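Local coordinates for putative uncharacterized protein ECU08_1170 (Encephalitozoon cuniculi, PDB 3Q87) that binds zinc and, as a Trm112-like activator, partners the methyltransferase Mtq2 in the complex that methylates the translation termination factor eRF1, at residues C11-L22 with S99-Y109. Sequence-based numbering, arbitrary orientation.
Sequences CKRCSFMTKLIL and SLRCDMCGLIY. With ZN (zinc ion), chain C.
A Cys4 zinc site of the zinc beta-ribbon kind joins the two segments: Cys11 and Cys14 from one CxxC turn and Cys102 and Cys105 from the other hold the zinc ion, with all four SG atoms 2.3 to 2.4 Å from the metal. Each turn also feeds backbone N-H groups to its own first thiolate, Arg13 N and Cys14 N to Cys11 SG, and Cys105 N, with a weak bond from Met104 N, to Cys102 SG. Cys105 SG takes Leu107 N and, across the contact, Arg13 NH1 at 3.3 Å; the sulfur lies close to the guanidinium plane, while Leu107 CD1 sits over one face of that group. The N-H donors and the positive guanidinium probably ease the negative charge on the thiolates, and Glu123 takes Arg13 NH2 in a salt bridge. On the far side of the site, Thr18 CG2 presses on Met104 CG at a tight 3.4 Å, and Thr18 OG1 comes within 3.2 Å of Cys102 SG.

Beyond the zinc, strand 20-22 runs antiparallel to 99-102. Ile21 and Arg101 form a hydrogen-bonded pair, Ile21 N to Arg101 O being nearly straight (2.7 Å, 173°), and Ile21 CB lies over one face of the guanidinium of Arg101. The opposite side of the sheet carries Leu20, Leu22, Leu100 and the zinc ligand Cys102; Leu22 CD2 touches Leu100 CD2, and Leu20 CD1 approaches the ring of Tyr109, whose OH bonds to Lys10 O. Where strand gives way to turn, Asp103 N donates to Lys19 O. With chi1 at 68°, Asp103 CG stands between its own N and carbonyl carbon, and the carboxylate turns back to Lys19: Lys19 N reaches OD1 of Asp103 at 3.1 Å from above the carboxylate plane, while Lys19 NZ goes on to a salt bridge with Glu51, and Lys19 CD rests 3.2 Å from Asp103 OD2.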
ATOM      1  N   CYS A  11       4.266 -12.195   2.693  1.00 12.07           N
ATOM      2  CA  CYS A  11       4.367 -12.653   4.066  1.00 11.27           C
ATOM      3  C   CYS A  11       5.383 -11.798   4.788  1.00 14.74           C
ATOM      4  O   CYS A  11       6.474 -11.531   4.275  1.00 18.39           O
ATOM      5  CB  CYS A  11       4.790 -14.118   4.135  1.00 13.63           C
ATOM      6  SG  CYS A  11       5.129 -14.645   5.820  1.00 18.06           S
ATOM      7  N   LYS A  12       5.033 -11.356   5.982  1.00 17.48           N
ATOM      8  CA  LYS A  12       5.883 -10.399   6.669  1.00 16.72           C
ATOM      9  C   LYS A  12       6.966 -11.102   7.486  1.00 22.75           C
ATOM     10  O   LYS A  12       7.825 -10.451   8.077  1.00 22.51           O
ATOM     11  CB  LYS A  12       5.044  -9.486   7.556  1.00 17.95           C
ATOM     12  CG  LYS A  12       4.506 -10.179   8.802  1.00 24.91           C
ATOM     13  CD  LYS A  12       3.796  -9.198   9.708  1.00 22.23           C
ATOM     14  CE  LYS A  12       3.114  -9.922  10.858  1.00 24.44           C
ATOM     15  NZ  LYS A  12       2.374  -8.943  11.707  1.00 17.99           N
ATOM     16  N   ARG A  13       6.917 -12.429   7.514  1.00 21.26           N
ATOM     17  CA  ARG A  13       7.855 -13.218   8.305  1.00 25.26           C
ATOM     18  C   ARG A  13       8.925 -13.874   7.418  1.00 26.64           C
ATOM     19  O   ARG A  13      10.122 -13.809   7.715  1.00 20.00           O
ATOM     20  CB  ARG A  13       7.104 -14.296   9.083  1.00 24.54           C
ATOM     21  CG  ARG A  13       8.011 -15.423   9.546  1.00 31.77           C
ATOM     22  CD  ARG A  13       7.199 -16.659   9.874  1.00 37.61           C
ATOM     23  NE  ARG A  13       6.609 -16.528  11.192  1.00 32.73           N
ATOM     24  CZ  ARG A  13       5.464 -17.073  11.573  1.00 22.50           C
ATOM     25  NH1 ARG A  13       4.745 -17.806  10.733  1.00 22.52           N
ATOM     26  NH2 ARG A  13       5.044 -16.876  12.815  1.00 27.50           N
ATOM     27  N   CYS A  14       8.493 -14.504   6.328  1.00 20.12           N
ATOM     28  CA  CYS A  14       9.434 -15.064   5.362  1.00 26.05           C
ATOM     29  C   CYS A  14      10.248 -13.954   4.687  1.00 24.58           C
ATOM     30  O   CYS A  14       9.711 -12.925   4.292  1.00 21.46           O
ATOM     31  CB  CYS A  14       8.707 -15.946   4.341  1.00 22.51           C
ATOM     32  SG  CYS A  14       7.947 -17.424   5.093  1.00 20.90           S
ATOM     33  N   SER A  15      11.555 -14.161   4.586  1.00 24.29           N
ATOM     34  CA  SER A  15      12.469 -13.141   4.089  1.00 31.87           C
ATOM     35  C   SER A  15      12.640 -13.266   2.580  1.00 31.89           C
ATOM     36  O   SER A  15      13.502 -12.626   1.985  1.00 34.43           O
ATOM     37  CB  SER A  15      13.821 -13.309   4.767  1.00 31.57           C
ATOM     38  OG  SER A  15      14.234 -14.657   4.643  1.00 26.98           O
ATOM     39  N   PHE A  16      11.822 -14.112   1.973  1.00 27.89           N
ATOM     40  CA  PHE A  16      11.828 -14.307   0.529  1.00 24.79           C
ATOM     41  C   PHE A  16      10.378 -14.346   0.085  1.00 26.77           C
ATOM     42  O   PHE A  16       9.494 -14.586   0.904  1.00 20.31           O
ATOM     43  CB  PHE A  16      12.510 -15.629   0.176  1.00 27.94           C
ATOM     44  CG  PHE A  16      12.033 -16.796   1.009  1.00 35.51           C
ATOM     45  CD1 PHE A  16      11.218 -17.776   0.459  1.00 32.13           C
ATOM     46  CD2 PHE A  16      12.386 -16.900   2.346  1.00 24.53           C
ATOM     47  CE1 PHE A  16      10.768 -18.841   1.229  1.00 29.27           C
ATOM     48  CE2 PHE A  16      11.946 -17.958   3.121  1.00 30.93           C
ATOM     49  CZ  PHE A  16      11.136 -18.936   2.561  1.00 27.15           C
ATOM     50  N   MET A  17      10.130 -14.103  -1.198  1.00 23.69           N
ATOM     51  CA  MET A  17       8.776 -14.221  -1.734  1.00 31.38           C
ATOM     52  C   MET A  17       8.243 -15.633  -1.556  1.00 27.47           C
ATOM     53  O   MET A  17       8.962 -16.609  -1.749  1.00 27.42           O
ATOM     54  CB  MET A  17       8.721 -13.868  -3.226  1.00 28.43           C
ATOM     55  CG  MET A  17       8.601 -12.383  -3.557  1.00 42.87           C
ATOM     56  SD  MET A  17       7.182 -11.550  -2.811  1.00 60.99           S
ATOM     57  CE  MET A  17       7.984 -10.837  -1.389  1.00 35.03           C
ATOM     58  N   THR A  18       6.972 -15.715  -1.189  1.00 17.74           N
ATOM     59  CA  THR A  18       6.242 -16.957  -1.094  1.00 23.96           C
ATOM     60  C   THR A  18       4.885 -16.679  -1.737  1.00 24.55           C
ATOM     61  O   THR A  18       4.619 -15.553  -2.149  1.00 23.23           O
ATOM     62  CB  THR A  18       6.005 -17.334   0.368  1.00 23.54           C
ATOM     63  OG1 THR A  18       5.202 -16.327   0.978  1.00 25.29           O
ATOM     64  CG2 THR A  18       7.329 -17.433   1.135  1.00 18.98           C
ATOM     65  N   LYS A  19       4.024 -17.685  -1.811  1.00 24.65           N
ATOM     66  CA  LYS A  19       2.691 -17.501  -2.383  1.00 26.96           C
ATOM     67  C   LYS A  19       1.665 -17.313  -1.280  1.00 25.77           C
ATOM     68  O   LYS A  19       1.598 -18.125  -0.365  1.00 22.97           O
ATOM     69  CB  LYS A  19       2.301 -18.725  -3.207  1.00 34.30           C
ATOM     70  CG  LYS A  19       3.243 -19.045  -4.339  1.00 31.67           C
ATOM     71  CD  LYS A  19       3.022 -20.476  -4.817  1.00 58.76           C
ATOM     72  CE  LYS A  19       4.241 -21.032  -5.551  1.00 60.86           C
ATOM     73  NZ  LYS A  19       4.073 -22.481  -5.857  1.00 52.35           N
ATOM     74  N   LEU A  20       0.875 -16.245  -1.353  1.00 23.43           N
ATOM     75  CA  LEU A  20      -0.216 -16.064  -0.401  1.00 18.65           C
ATOM     76  C   LEU A  20      -1.464 -16.694  -0.986  1.00 22.61           C
ATOM     77  O   LEU A  20      -1.888 -16.317  -2.071  1.00 21.43           O
ATOM     78  CB  LEU A  20      -0.456 -14.580  -0.106  1.00 22.42           C
ATOM     79  CG  LEU A  20       0.772 -13.829   0.445  1.00 17.50           C
ATOM     80  CD1 LEU A  20       0.437 -12.376   0.813  1.00 19.26           C
ATOM     81  CD2 LEU A  20       1.367 -14.586   1.630  1.00 18.07           C
ATOM     82  N   ILE A  21      -2.048 -17.653  -0.276  1.00 19.97           N
ATOM     83  CA  ILE A  21      -3.231 -18.355  -0.782  1.00 21.42           C
ATOM     84  C   ILE A  21      -4.506 -17.803  -0.169  1.00 18.80           C
ATOM     85  O   ILE A  21      -4.607 -17.644   1.040  1.00 19.34           O
ATOM     86  CB  ILE A  21      -3.157 -19.877  -0.524  1.00 28.51           C
ATOM     87  CG1 ILE A  21      -1.829 -20.443  -1.033  1.00 29.98           C
ATOM     88  CG2 ILE A  21      -4.322 -20.597  -1.198  1.00 24.21           C
ATOM     89  CD1 ILE A  21      -1.567 -20.147  -2.501  1.00 29.83           C
ATOM     90  N   LEU A  22      -5.479 -17.519  -1.026  1.00 20.82           N
ATOM     91  CA  LEU A  22      -6.727 -16.894  -0.628  1.00 22.62           C
ATOM     92  C   LEU A  22      -7.764 -17.923  -0.199  1.00 29.70           C
ATOM     93  O   LEU A  22      -8.007 -18.904  -0.905  1.00 24.54           O
ATOM     94  CB  LEU A  22      -7.274 -16.070  -1.800  1.00 21.52           C
ATOM     95  CG  LEU A  22      -8.403 -15.039  -1.653  1.00 28.74           C
ATOM     96  CD1 LEU A  22      -9.677 -15.573  -2.231  1.00 26.86           C
ATOM     97  CD2 LEU A  22      -8.635 -14.548  -0.214  1.00 24.02           C
ATOM     98  N   SER A  99      -9.372 -14.888   4.068  1.00 16.72           N
ATOM     99  CA  SER A  99      -8.027 -15.021   4.625  1.00 17.67           C
ATOM    100  C   SER A  99      -6.970 -15.149   3.540  1.00 20.59           C
ATOM    101  O   SER A  99      -7.244 -15.631   2.433  1.00 22.00           O
ATOM    102  CB  SER A  99      -7.951 -16.262   5.517  1.00 21.69           C
ATOM    103  OG  SER A  99      -8.400 -15.972   6.825  1.00 45.52           O
ATOM    104  N   LEU A 100      -5.753 -14.738   3.880  1.00 17.10           N
ATOM    105  CA  LEU A 100      -4.591 -14.978   3.044  1.00 13.45           C
ATOM    106  C   LEU A 100      -3.590 -15.791   3.854  1.00 16.27           C
ATOM    107  O   LEU A 100      -3.262 -15.419   4.971  1.00 18.89           O
ATOM    108  CB  LEU A 100      -3.954 -13.655   2.623  1.00 14.74           C
ATOM    109  CG  LEU A 100      -4.814 -12.741   1.748  1.00 19.85           C
ATOM    110  CD1 LEU A 100      -4.101 -11.419   1.522  1.00 16.87           C
ATOM    111  CD2 LEU A 100      -5.170 -13.413   0.413  1.00 21.01           C
ATOM    112  N   ARG A 101      -3.094 -16.889   3.288  1.00 17.19           N
ATOM    113  CA  ARG A 101      -2.169 -17.768   4.004  1.00 19.56           C
ATOM    114  C   ARG A 101      -0.843 -17.928   3.248  1.00 15.78           C
ATOM    115  O   ARG A 101      -0.838 -18.299   2.086  1.00 15.48           O
ATOM    116  CB  ARG A 101      -2.813 -19.152   4.230  1.00 21.70           C
ATOM    117  CG  ARG A 101      -1.849 -20.188   4.847  1.00 21.07           C
ATOM    118  CD  ARG A 101      -2.517 -21.523   5.172  1.00 23.64           C
ATOM    119  NE  ARG A 101      -3.347 -22.015   4.079  1.00 41.70           N
ATOM    120  CZ  ARG A 101      -2.876 -22.634   3.000  1.00 48.88           C
ATOM    121  NH1 ARG A 101      -1.568 -22.825   2.858  1.00 41.87           N
ATOM    122  NH2 ARG A 101      -3.713 -23.058   2.060  1.00 40.62           N
ATOM    123  N   CYS A 102       0.273 -17.653   3.918  1.00 17.28           N
ATOM    124  CA  CYS A 102       1.589 -17.885   3.341  1.00 18.73           C
ATOM    125  C   CYS A 102       1.803 -19.379   3.154  1.00 19.05           C
ATOM    126  O   CYS A 102       1.693 -20.132   4.104  1.00 25.08           O
ATOM    127  CB  CYS A 102       2.687 -17.355   4.261  1.00 18.75           C
ATOM    128  SG  CYS A 102       4.381 -17.801   3.681  1.00 16.64           S
ATOM    129  N   ASP A 103       2.113 -19.806   1.937  1.00 21.29           N
ATOM    130  CA  ASP A 103       2.254 -21.234   1.662  1.00 24.81           C
ATOM    131  C   ASP A 103       3.502 -21.836   2.294  1.00 26.26           C
ATOM    132  O   ASP A 103       3.597 -23.050   2.405  1.00 28.57           O
ATOM    133  CB  ASP A 103       2.219 -21.523   0.156  1.00 22.75           C
ATOM    134  CG  ASP A 103       3.442 -20.976  -0.581  1.00 37.56           C
ATOM    135  OD1 ASP A 103       4.210 -20.190   0.013  1.00 36.17           O
ATOM    136  OD2 ASP A 103       3.643 -21.334  -1.761  1.00 41.08           O
ATOM    137  N   MET A 104       4.451 -21.001   2.719  1.00 25.35           N
ATOM    138  CA  MET A 104       5.685 -21.523   3.293  1.00 19.42           C
ATOM    139  C   MET A 104       5.662 -21.636   4.817  1.00 34.44           C
ATOM    140  O   MET A 104       6.090 -22.656   5.366  1.00 22.46           O
ATOM    141  CB  MET A 104       6.905 -20.714   2.845  1.00 20.30           C
ATOM    142  CG  MET A 104       7.186 -20.812   1.345  1.00 44.94           C
ATOM    143  SD  MET A 104       7.746 -22.449   0.815  1.00 50.11           S
ATOM    144  CE  MET A 104       9.171 -22.633   1.894  1.00 28.04           C
ATOM    145  N   CYS A 105       5.182 -20.603   5.505  1.00 23.69           N
ATOM    146  CA  CYS A 105       5.198 -20.638   6.965  1.00 20.12           C
ATOM    147  C   CYS A 105       3.799 -20.736   7.563  1.00 18.52           C
ATOM    148  O   CYS A 105       3.659 -20.859   8.773  1.00 20.69           O
ATOM    149  CB  CYS A 105       5.913 -19.415   7.526  1.00 24.44           C
ATOM    150  SG  CYS A 105       4.883 -17.935   7.424  1.00 18.39           S
ATOM    151  N   GLY A 106       2.767 -20.688   6.719  1.00 18.38           N
ATOM    152  CA  GLY A 106       1.394 -20.778   7.202  1.00 19.38           C
ATOM    153  C   GLY A 106       0.822 -19.555   7.922  1.00 15.37           C
ATOM    154  O   GLY A 106      -0.289 -19.604   8.426  1.00 16.49           O
ATOM    155  N   LEU A 107       1.580 -18.469   8.001  1.00 17.64           N
ATOM    156  CA  LEU A 107       1.058 -17.224   8.570  1.00 14.74           C
ATOM    157  C   LEU A 107      -0.238 -16.797   7.863  1.00 15.50           C
ATOM    158  O   LEU A 107      -0.343 -16.860   6.636  1.00 15.26           O
ATOM    159  CB  LEU A 107       2.092 -16.109   8.447  1.00 17.26           C
ATOM    160  CG  LEU A 107       1.750 -14.781   9.124  1.00 22.02           C
ATOM    161  CD1 LEU A 107       1.913 -14.928  10.629  1.00 24.33           C
ATOM    162  CD2 LEU A 107       2.634 -13.661   8.606  1.00 18.51           C
ATOM    163  N   ILE A 108      -1.215 -16.362   8.649  1.00 14.41           N
ATOM    164  CA  ILE A 108      -2.529 -15.986   8.142  1.00 16.95           C
ATOM    165  C   ILE A 108      -2.836 -14.503   8.330  1.00 18.15           C
ATOM    166  O   ILE A 108      -2.747 -13.988   9.444  1.00 14.18           O
ATOM    167  CB  ILE A 108      -3.651 -16.704   8.901  1.00 19.84           C
ATOM    168  CG1 ILE A 108      -3.498 -18.225   8.825  1.00 23.89           C
ATOM    169  CG2 ILE A 108      -5.003 -16.260   8.383  1.00 16.28           C
ATOM    170  CD1 ILE A 108      -3.744 -18.774   7.479  1.00 23.63           C
ATOM    171  N   TYR A 109      -3.225 -13.850   7.235  1.00 15.86           N
ATOM    172  CA  TYR A 109      -3.779 -12.503   7.259  1.00 14.61           C
ATOM    173  C   TYR A 109      -5.304 -12.582   7.097  1.00 12.17           C
ATOM    174  O   TYR A 109      -5.806 -12.856   6.015  1.00 12.95           O
ATOM    175  CB  TYR A 109      -3.232 -11.663   6.103  1.00 13.07           C
ATOM    176  CG  TYR A 109      -1.738 -11.382   6.060  1.00 12.47           C
ATOM    177  CD1 TYR A 109      -0.964 -11.371   7.211  1.00 13.74           C
ATOM    178  CD2 TYR A 109      -1.120 -11.072   4.854  1.00 16.65           C
ATOM    179  CE1 TYR A 109       0.385 -11.092   7.158  1.00 18.81           C
ATOM    180  CE2 TYR A 109       0.240 -10.787   4.785  1.00 16.96           C
ATOM    181  CZ  TYR A 109       0.982 -10.792   5.934  1.00 13.66           C
ATOM    182  OH  TYR A 109       2.313 -10.501   5.864  1.00 15.09           O
TER
HETATM  183 ZN    ZN C 126       5.579 -16.925   5.433  1.00 28.56          ZN